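Local coordinates for uncharacterized protein YhfS (Escherichia coli, PDB 4J8L) that is of unknown function but carries pyridoxal 5'-phosphate covalently attached to a lysine, and may have cysteine synthase activity, at residues 63-74 against 202-213; 251-259 against 271-281. One frame throughout, in Å; residues are numbered along the deposited sequence.

Overall arrangement
Interaction 1 (63-74 against 202-213) belongs to the mixed sheet of the aminotransferase-like part, interaction 2 (251-259 against 271-281) to the C-terminal part with its own antiparallel sheet. They lie on opposite sides of the chain's centre, with centres about 30 Å apart and nearest atoms about 14 Å apart. Helix 229-261 connects them: Ala232, Val235 and Leu239 pack on interaction 1, and residues 251-259 of the same helix form one side of interaction 2. Lys196, which bears the covalently bound pyridoxal phosphate, shortly precedes strand 203-208 in the chain. The nickel ion lies about 14 Å from the Ala271 side chain in interaction 2.

Interaction 1 (63-74 against 202-213); sequences FHAQAAALVQGA and GVGAVVGDADVI
Gln66 reaches over to Ala210 at the start of helix 210-219. Its CB lies 3.6 Å from Gly208 O; CG stands beside the backbone N and opposite the carbonyl carbon (chi1 -69°), and the chain runs on extended to CD, 3.9 Å from Ala210 N. At the tip, OE1 accepts the Ala210 N-H in the amide carbonyl plane at 2.8 Å, an almost straight bond (171° at hydrogen). A water donates to the same OE1 and accepts from Asp211 N, and the nearby helix start would probably polarise this carbonyl. Asp209 occupies the N-cap but does not cap the helix with its carboxylate; OD1 takes a water bound to Gln66 N, while OD2 is held by Asn188.

A classic beta bulge places both Gln66 and Ala67 opposite Gly208. Beyond it, strands 67-72 and 203-208 run antiparallel (149° between directions), and paired backbone bonds join Ala67 to Gly208, Ala69 to Val206 and Val71 to Gly204. On one face Ile213 CG1 meets Ala67 CB at 3.8 Å, and its CG2 rests 3.6 Å from Ala68 O. On the other, Val207 CG1 touches Ala65 CB at 3.6 Å, and Leu70 CD2 lies 3.9 Å from Ala205 CB. At the far end Ala74 N bonds to Gly202 O from above the carbonyl plane; Gly204 must lack a side chain, because a CB would collide with Ala74 O.

Strand 67-72 is an outermost strand of the sheet, and 203-208, antiparallel to both neighbours, pairs on with 189-193, an order consistent with fold type I pyridoxal phosphate enzymes. Helices 50-62 and 229-261 pack against the face bearing Leu70.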
loop_
_atom_site.group_PDB
_atom_site.type_symbol
_atom_site.label_atom_id
_atom_site.label_comp_id
_atom_site.label_asym_id
_atom_site.label_seq_id
_atom_site.Cartn_x
_atom_site.Cartn_y
_atom_site.Cartn_z
ATOM N N PHE A 63 10.637 -10.764 -3.099
ATOM C CA PHE A 63 9.341 -10.666 -3.769
ATOM C C PHE A 63 9.287 -11.408 -5.106
ATOM O O PHE A 63 8.468 -11.092 -5.966
ATOM C CB PHE A 63 8.906 -9.200 -3.912
ATOM C CG PHE A 63 8.645 -8.519 -2.591
ATOM C CD1 PHE A 63 7.535 -8.862 -1.833
ATOM C CD2 PHE A 63 9.488 -7.522 -2.120
ATOM C CE1 PHE A 63 7.278 -8.245 -0.622
ATOM C CE2 PHE A 63 9.234 -6.893 -0.910
ATOM C CZ PHE A 63 8.128 -7.260 -0.155
ATOM N N HIS A 64 10.164 -12.397 -5.258
ATOM C CA HIS A 64 10.107 -13.345 -6.370
ATOM C C HIS A 64 10.110 -12.649 -7.722
ATOM O O HIS A 64 9.354 -13.003 -8.629
ATOM C CB HIS A 64 8.898 -14.265 -6.201
ATOM C CG HIS A 64 8.861 -14.946 -4.870
ATOM N ND1 HIS A 64 8.129 -14.467 -3.806
ATOM C CD2 HIS A 64 9.505 -16.048 -4.415
ATOM C CE1 HIS A 64 8.306 -15.256 -2.760
ATOM N NE2 HIS A 64 9.132 -16.226 -3.107
ATOM N N ALA A 65 10.982 -11.656 -7.839
ATOM C CA ALA A 65 11.081 -10.841 -9.035
ATOM C C ALA A 65 12.503 -10.871 -9.573
ATOM O O ALA A 65 13.437 -11.270 -8.877
ATOM C CB ALA A 65 10.661 -9.405 -8.730
ATOM N N GLN A 66 12.657 -10.456 -10.822
ATOM C CA GLN A 66 13.963 -10.426 -11.450
ATOM C C GLN A 66 14.849 -9.319 -10.891
ATOM O O GLN A 66 16.068 -9.491 -10.765
ATOM C CB GLN A 66 13.796 -10.231 -12.944
ATOM C CG GLN A 66 13.178 -11.432 -13.627
ATOM C CD GLN A 66 13.046 -11.251 -15.117
ATOM O OE1 GLN A 66 13.055 -10.132 -15.620
ATOM N NE2 GLN A 66 12.937 -12.361 -15.840
ATOM N N ALA A 67 14.237 -8.188 -10.562
ATOM C CA ALA A 67 14.998 -6.993 -10.224
ATOM C C ALA A 67 14.181 -6.007 -9.392
ATOM O O ALA A 67 12.963 -6.139 -9.264
ATOM C CB ALA A 67 15.496 -6.319 -11.492
ATOM N N ALA A 68 14.865 -5.021 -8.821
ATOM C CA ALA A 68 14.189 -3.949 -8.100
ATOM C C ALA A 68 14.985 -2.652 -8.151
ATOM O O ALA A 68 16.199 -2.657 -8.354
ATOM C CB ALA A 68 13.929 -4.352 -6.647
ATOM N N ALA A 69 14.290 -1.533 -7.981
ATOM C CA ALA A 69 14.953 -0.240 -7.867
ATOM C C ALA A 69 14.289 0.572 -6.778
ATOM O O ALA A 69 13.065 0.677 -6.739
ATOM C CB ALA A 69 14.895 0.519 -9.191
ATOM N N LEU A 70 15.095 1.149 -5.894
ATOM C CA LEU A 70 14.581 2.130 -4.943
ATOM C C LEU A 70 14.628 3.499 -5.619
ATOM O O LEU A 70 15.575 3.803 -6.361
ATOM C CB LEU A 70 15.425 2.119 -3.655
ATOM C CG LEU A 70 15.346 0.812 -2.857
ATOM C CD1 LEU A 70 16.280 0.849 -1.629
ATOM C CD2 LEU A 70 13.916 0.556 -2.423
ATOM N N VAL A 71 13.589 4.307 -5.407
ATOM C CA VAL A 71 13.480 5.608 -6.061
ATOM C C VAL A 71 13.016 6.684 -5.071
ATOM O O VAL A 71 12.417 6.385 -4.029
ATOM C CB VAL A 71 12.474 5.585 -7.238
ATOM C CG1 VAL A 71 12.883 4.548 -8.298
ATOM C CG2 VAL A 71 11.070 5.298 -6.722
ATOM N N GLN A 72 13.293 7.937 -5.408
ATOM C CA GLN A 72 12.785 9.068 -4.647
ATOM C C GLN A 72 11.290 9.249 -4.900
ATOM O O GLN A 72 10.741 8.759 -5.904
ATOM C CB GLN A 72 13.513 10.357 -5.038
ATOM C CG GLN A 72 15.027 10.315 -4.838
ATOM C CD GLN A 72 15.435 10.454 -3.368
ATOM O OE1 GLN A 72 14.610 10.333 -2.445
ATOM N NE2 GLN A 72 16.719 10.725 -3.146
ATOM N N GLY A 73 10.630 9.964 -3.996
ATOM C CA GLY A 73 9.214 10.246 -4.168
ATOM C C GLY A 73 8.270 9.201 -3.590
ATOM O O GLY A 73 7.054 9.276 -3.806
ATOM N N ALA A 74 8.821 8.246 -2.843
ATOM C CA ALA A 74 8.019 7.224 -2.174
ATOM C C ALA A 74 7.050 6.533 -3.138
ATOM O O ALA A 74 7.441 6.176 -4.250
ATOM C CB ALA A 74 7.290 7.826 -0.952
ATOM N N GLY A 202 10.444 9.411 1.983
ATOM C CA GLY A 202 10.772 9.675 0.592
ATOM C C GLY A 202 11.158 8.516 -0.310
ATOM O O GLY A 202 11.351 8.706 -1.510
ATOM N N VAL A 203 11.275 7.318 0.253
ATOM C CA VAL A 203 11.788 6.179 -0.498
ATOM C C VAL A 203 10.680 5.244 -0.955
ATOM O O VAL A 203 9.866 4.788 -0.151
ATOM C CB VAL A 203 12.826 5.401 0.332
ATOM C CG1 VAL A 203 13.404 4.237 -0.486
ATOM C CG2 VAL A 203 13.927 6.352 0.772
ATOM N N GLY A 204 10.645 4.986 -2.263
ATOM C CA GLY A 204 9.699 4.045 -2.834
ATOM C C GLY A 204 10.435 2.905 -3.502
ATOM O O GLY A 204 11.644 2.976 -3.697
ATOM N N ALA A 205 9.709 1.844 -3.841
ATOM C CA ALA A 205 10.315 0.686 -4.491
ATOM C C ALA A 205 9.541 0.295 -5.734
ATOM O O ALA A 205 8.315 0.291 -5.725
ATOM C CB ALA A 205 10.371 -0.492 -3.515
ATOM N N VAL A 206 10.263 -0.034 -6.805
ATOM C CA VAL A 206 9.652 -0.686 -7.959
ATOM C C VAL A 206 10.286 -2.067 -8.035
ATOM O O VAL A 206 11.503 -2.186 -8.009
ATOM C CB VAL A 206 9.921 0.072 -9.257
ATOM C CG1 VAL A 206 9.184 -0.588 -10.422
ATOM C CG2 VAL A 206 9.469 1.525 -9.126
ATOM N N VAL A 207 9.467 -3.112 -8.108
ATOM C CA VAL A 207 9.986 -4.477 -8.039
ATOM C C VAL A 207 9.355 -5.294 -9.161
ATOM O O VAL A 207 8.135 -5.332 -9.288
ATOM C CB VAL A 207 9.640 -5.136 -6.680
ATOM C CG1 VAL A 207 10.266 -6.530 -6.586
ATOM C CG2 VAL A 207 10.099 -4.258 -5.492
ATOM N N GLY A 208 10.171 -5.938 -9.986
ATOM C CA GLY A 208 9.617 -6.761 -11.047
ATOM C C GLY A 208 10.595 -7.128 -12.141
ATOM O O GLY A 208 11.755 -7.416 -11.875
ATOM N N ASP A 209 10.115 -7.108 -13.378
ATOM C CA ASP A 209 10.897 -7.564 -14.526
ATOM C C ASP A 209 12.119 -6.689 -14.796
ATOM O O ASP A 209 12.047 -5.458 -14.729
ATOM C CB ASP A 209 10.010 -7.615 -15.774
ATOM C CG ASP A 209 8.916 -8.664 -15.675
ATOM O OD1 ASP A 209 8.928 -9.485 -14.729
ATOM O OD2 ASP A 209 8.043 -8.679 -16.565
ATOM N N ALA A 210 13.235 -7.339 -15.118
ATOM C CA ALA A 210 14.502 -6.656 -15.356
ATOM C C ALA A 210 14.450 -5.618 -16.480
ATOM O O ALA A 210 15.058 -4.553 -16.367
ATOM C CB ALA A 210 15.613 -7.680 -15.631
ATOM N N ASP A 211 13.745 -5.918 -17.568
ATOM C CA ASP A 211 13.700 -4.948 -18.661
ATOM C C ASP A 211 13.062 -3.630 -18.193
ATOM O O ASP A 211 13.541 -2.549 -18.530
ATOM C CB ASP A 211 13.067 -5.514 -19.947
ATOM C CG ASP A 211 11.628 -5.979 -19.771
ATOM O OD1 ASP A 211 11.098 -5.999 -18.648
ATOM O OD2 ASP A 211 11.021 -6.361 -20.794
ATOM N N VAL A 212 12.024 -3.724 -17.374
ATOM C CA VAL A 212 11.405 -2.517 -16.829
ATOM C C VAL A 212 12.315 -1.796 -15.827
ATOM O O VAL A 212 12.522 -0.584 -15.921
ATOM C CB VAL A 212 10.063 -2.822 -16.148
ATOM C CG1 VAL A 212 9.457 -1.534 -15.589
ATOM C CG2 VAL A 212 9.124 -3.491 -17.131
ATOM N N ILE A 213 12.853 -2.543 -14.866
ATOM C CA ILE A 213 13.736 -1.967 -13.856
ATOM C C ILE A 213 14.963 -1.315 -14.495
ATOM O O ILE A 213 15.384 -0.236 -14.074
ATOM C CB ILE A 213 14.179 -3.028 -12.834
ATOM C CG1 ILE A 213 12.956 -3.613 -12.121
ATOM C CG2 ILE A 213 15.162 -2.435 -11.806
ATOM C CD1 ILE A 213 12.085 -2.570 -11.435
HETATM O O HOH W 1 10.041 -10.301 -12.290
HETATM O O HOH W 2 12.806 -8.772 -18.094
#

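Interaction 2 (251-259 against 271-281)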
loop_
_atom_site.group_PDB
_atom_site.type_symbol
_atom_site.label_atom_id
_atom_site.label_comp_id
_atom_site.label_asym_id
_atom_site.label_seq_id
_atom_site.Cartn_x
_atom_site.Cartn_y
_atom_site.Cartn_z
ATOM N N GLY A 251 -5.140 -8.951 13.850
ATOM C CA GLY A 251 -5.811 -9.612 14.954
ATOM C C GLY A 251 -6.578 -8.640 15.834
ATOM O O GLY A 251 -7.711 -8.923 16.250
ATOM N N VAL A 252 -5.956 -7.503 16.135
ATOM C CA VAL A 252 -6.610 -6.441 16.912
ATOM C C VAL A 252 -7.885 -5.964 16.212
ATOM O O VAL A 252 -8.943 -5.844 16.834
ATOM C CB VAL A 252 -5.650 -5.257 17.141
ATOM C CG1 VAL A 252 -6.385 -4.032 17.652
ATOM C CG2 VAL A 252 -4.549 -5.659 18.120
ATOM N N SER A 253 -7.792 -5.718 14.909
ATOM C CA SER A 253 -8.956 -5.261 14.159
ATOM C C SER A 253 -10.095 -6.279 14.167
ATOM O O SER A 253 -11.258 -5.906 14.322
ATOM C CB SER A 253 -8.577 -4.875 12.733
ATOM O OG SER A 253 -7.820 -3.681 12.745
ATOM N N GLU A 254 -9.769 -7.561 14.023
ATOM C CA GLU A 254 -10.801 -8.591 14.076
ATOM C C GLU A 254 -11.425 -8.676 15.470
ATOM O O GLU A 254 -12.645 -8.804 15.601
ATOM C CB GLU A 254 -10.250 -9.956 13.655
ATOM C CG GLU A 254 -9.823 -10.048 12.185
ATOM C CD GLU A 254 -10.985 -10.265 11.216
ATOM O OE1 GLU A 254 -12.163 -10.238 11.644
ATOM O OE2 GLU A 254 -10.712 -10.468 10.012
ATOM N N ARG A 255 -10.605 -8.602 16.513
ATOM C CA ARG A 255 -11.160 -8.702 17.868
ATOM C C ARG A 255 -12.015 -7.479 18.218
ATOM O O ARG A 255 -13.067 -7.608 18.856
ATOM C CB ARG A 255 -10.067 -8.954 18.912
ATOM C CG ARG A 255 -9.449 -10.355 18.795
ATOM C CD ARG A 255 -8.518 -10.697 19.956
ATOM N NE ARG A 255 -7.471 -9.695 20.137
ATOM C CZ ARG A 255 -6.323 -9.668 19.461
ATOM N NH1 ARG A 255 -6.046 -10.604 18.562
ATOM N NH2 ARG A 255 -5.447 -8.698 19.690
ATOM N N LEU A 256 -11.562 -6.310 17.782
ATOM C CA LEU A 256 -12.298 -5.068 17.959
ATOM C C LEU A 256 -13.641 -5.145 17.246
ATOM O O LEU A 256 -14.671 -4.779 17.812
ATOM C CB LEU A 256 -11.481 -3.903 17.411
ATOM C CG LEU A 256 -12.095 -2.509 17.457
ATOM C CD1 LEU A 256 -12.416 -2.131 18.889
ATOM C CD2 LEU A 256 -11.120 -1.524 16.839
ATOM N N LEU A 257 -13.631 -5.612 15.995
ATOM C CA LEU A 257 -14.873 -5.750 15.232
ATOM C C LEU A 257 -15.877 -6.649 15.945
ATOM O O LEU A 257 -17.056 -6.310 16.058
ATOM C CB LEU A 257 -14.602 -6.291 13.825
ATOM C CG LEU A 257 -15.835 -6.496 12.943
ATOM C CD1 LEU A 257 -16.526 -5.169 12.618
ATOM C CD2 LEU A 257 -15.478 -7.239 11.653
ATOM N N ALA A 258 -15.407 -7.791 16.438
ATOM C CA ALA A 258 -16.281 -8.718 17.154
ATOM C C ALA A 258 -16.894 -8.080 18.401
ATOM O O ALA A 258 -18.090 -8.245 18.668
ATOM C CB ALA A 258 -15.528 -9.995 17.520
ATOM N N LEU A 259 -16.075 -7.359 19.160
ATOM C CA LEU A 259 -16.558 -6.684 20.362
ATOM C C LEU A 259 -17.629 -5.645 20.027
ATOM O O LEU A 259 -18.658 -5.574 20.700
ATOM C CB LEU A 259 -15.400 -6.036 21.123
ATOM C CG LEU A 259 -14.438 -6.996 21.830
ATOM C CD1 LEU A 259 -13.141 -6.288 22.202
ATOM C CD2 LEU A 259 -15.116 -7.586 23.061
ATOM N N ALA A 271 -20.508 -1.530 12.506
ATOM C CA ALA A 271 -19.063 -1.551 12.366
ATOM C C ALA A 271 -18.688 -2.585 11.324
ATOM O O ALA A 271 -19.286 -3.657 11.270
ATOM C CB ALA A 271 -18.395 -1.877 13.701
ATOM N N VAL A 272 -17.708 -2.260 10.492
ATOM C CA VAL A 272 -17.249 -3.188 9.472
ATOM C C VAL A 272 -15.749 -2.999 9.290
ATOM O O VAL A 272 -15.213 -1.921 9.566
ATOM C CB VAL A 272 -18.006 -2.963 8.129
ATOM C CG1 VAL A 272 -17.653 -1.616 7.531
ATOM C CG2 VAL A 272 -17.710 -4.079 7.134
ATOM N N ILE A 273 -15.061 -4.061 8.885
ATOM C CA ILE A 273 -13.693 -3.931 8.413
ATOM C C ILE A 273 -13.727 -3.722 6.909
ATOM O O ILE A 273 -14.438 -4.429 6.190
ATOM C CB ILE A 273 -12.871 -5.178 8.751
ATOM C CG1 ILE A 273 -12.591 -5.203 10.253
ATOM C CG2 ILE A 273 -11.559 -5.186 7.978
ATOM C CD1 ILE A 273 -11.872 -6.445 10.720
ATOM N N ALA A 274 -12.973 -2.736 6.439
ATOM C CA ALA A 274 -12.920 -2.438 5.022
ATOM C C ALA A 274 -11.519 -2.008 4.624
ATOM O O ALA A 274 -10.780 -1.458 5.434
ATOM C CB ALA A 274 -13.906 -1.341 4.687
ATOM N N ASN A 275 -11.166 -2.244 3.368
ATOM C CA ASN A 275 -9.978 -1.621 2.810
ATOM C C ASN A 275 -10.340 -0.225 2.332
ATOM O O ASN A 275 -10.919 -0.048 1.254
ATOM C CB ASN A 275 -9.402 -2.459 1.680
ATOM C CG ASN A 275 -8.368 -3.442 2.177
ATOM O OD1 ASN A 275 -8.701 -4.560 2.576
ATOM N ND2 ASN A 275 -7.103 -3.024 2.173
ATOM N N ALA A 276 -10.035 0.764 3.166
ATOM C CA ALA A 276 -10.439 2.140 2.903
ATOM C C ALA A 276 -9.325 3.157 3.174
ATOM O O ALA A 276 -9.454 3.981 4.070
ATOM C CB ALA A 276 -11.675 2.475 3.744
ATOM N N GLN A 277 -8.224 3.107 2.426
ATOM C CA GLN A 277 -7.971 2.085 1.416
ATOM C C GLN A 277 -7.144 0.966 2.044
ATOM O O GLN A 277 -7.174 -0.169 1.578
ATOM C CB GLN A 277 -7.278 2.692 0.196
ATOM C CG GLN A 277 -8.125 3.782 -0.463
ATOM C CD GLN A 277 -7.622 4.179 -1.836
ATOM O OE1 GLN A 277 -6.420 4.222 -2.081
ATOM N NE2 GLN A 277 -8.551 4.479 -2.744
ATOM N N SER A 278 -6.418 1.289 3.112
ATOM C CA SER A 278 -5.778 0.253 3.910
ATOM C C SER A 278 -6.863 -0.425 4.731
ATOM O O SER A 278 -7.935 0.139 4.929
ATOM C CB SER A 278 -4.703 0.843 4.833
ATOM O OG SER A 278 -3.927 -0.192 5.431
ATOM N N LYS A 279 -6.591 -1.634 5.209
ATOM C CA LYS A 279 -7.589 -2.386 5.956
ATOM C C LYS A 279 -7.735 -1.786 7.356
ATOM O O LYS A 279 -6.786 -1.771 8.146
ATOM C CB LYS A 279 -7.215 -3.870 5.990
ATOM C CG LYS A 279 -8.313 -4.820 6.445
ATOM C CD LYS A 279 -7.902 -6.260 6.160
ATOM C CE LYS A 279 -8.890 -7.252 6.744
ATOM N NZ LYS A 279 -8.473 -8.672 6.498
ATOM N N VAL A 280 -8.926 -1.257 7.633
ATOM C CA VAL A 280 -9.224 -0.513 8.852
ATOM C C VAL A 280 -10.665 -0.789 9.274
ATOM O O VAL A 280 -11.410 -1.481 8.571
ATOM C CB VAL A 280 -9.104 1.018 8.626
ATOM C CG1 VAL A 280 -7.671 1.400 8.282
ATOM C CG2 VAL A 280 -10.064 1.473 7.532
ATOM N N LEU A 281 -11.062 -0.247 10.421
ATOM C CA LEU A 281 -12.454 -0.316 10.846
ATOM C C LEU A 281 -13.235 0.927 10.445
ATOM O O LEU A 281 -12.733 2.050 10.530
ATOM C CB LEU A 281 -12.567 -0.478 12.367
ATOM C CG LEU A 281 -12.731 -1.926 12.816
ATOM C CD1 LEU A 281 -11.367 -2.574 12.938
ATOM C CD2 LEU A 281 -13.523 -2.031 14.106
HETATM O O HOH W 3 -6.345 -3.297 10.552
HETATM O O HOH W 4 -8.200 -10.364 9.320
HETATM O O HOH W 5 -11.103 -9.384 7.541
#
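Leu257 spreads its two methyls over strand 271-275: CD1 comes 3.4 Å from Ala271 O and also meets Ala271 CB, while CD2 lies 3.8 Å from Ile273 CG1, the two side chains meeting at a slant. Its CG points straight away from the backbone N (chi1 179°), which carries the two methyls out to Ala271 and Ile273. Trimmed to an alanine, the position is likely to lose both methyls' contacts, opening a gap over Ala271 and leaving Ile273 without its main apolar partner on the helix.

Leu281, on the adjacent strand, sits beside this pair. Its CD1 touches Ser253 CB at 3.6 Å, and its CD2 lies 3.7 Å from Leu256 CG. Helix 251-259 runs nearly antiparallel to strand 271-275 (158°) and thus roughly along strand 279-281.

At the polar margin, a water spans Ser253 OG and Lys279 O. Glu254 OE2 and Lys279 NZ are 4.5 Å apart, too far for a salt bridge, yet two waters connect them, one through a weak bond to NZ. Lys279 NZ is also held by Ser8 OG and Leu6 O. From behind, helix 347-360 backs Leu256 through Glu347 and Val350.

The direct contact is therefore almost wholly apolar: leucine and isoleucine methyls seat the helix on the sheet, and water mediates between the opposite charges at its edge.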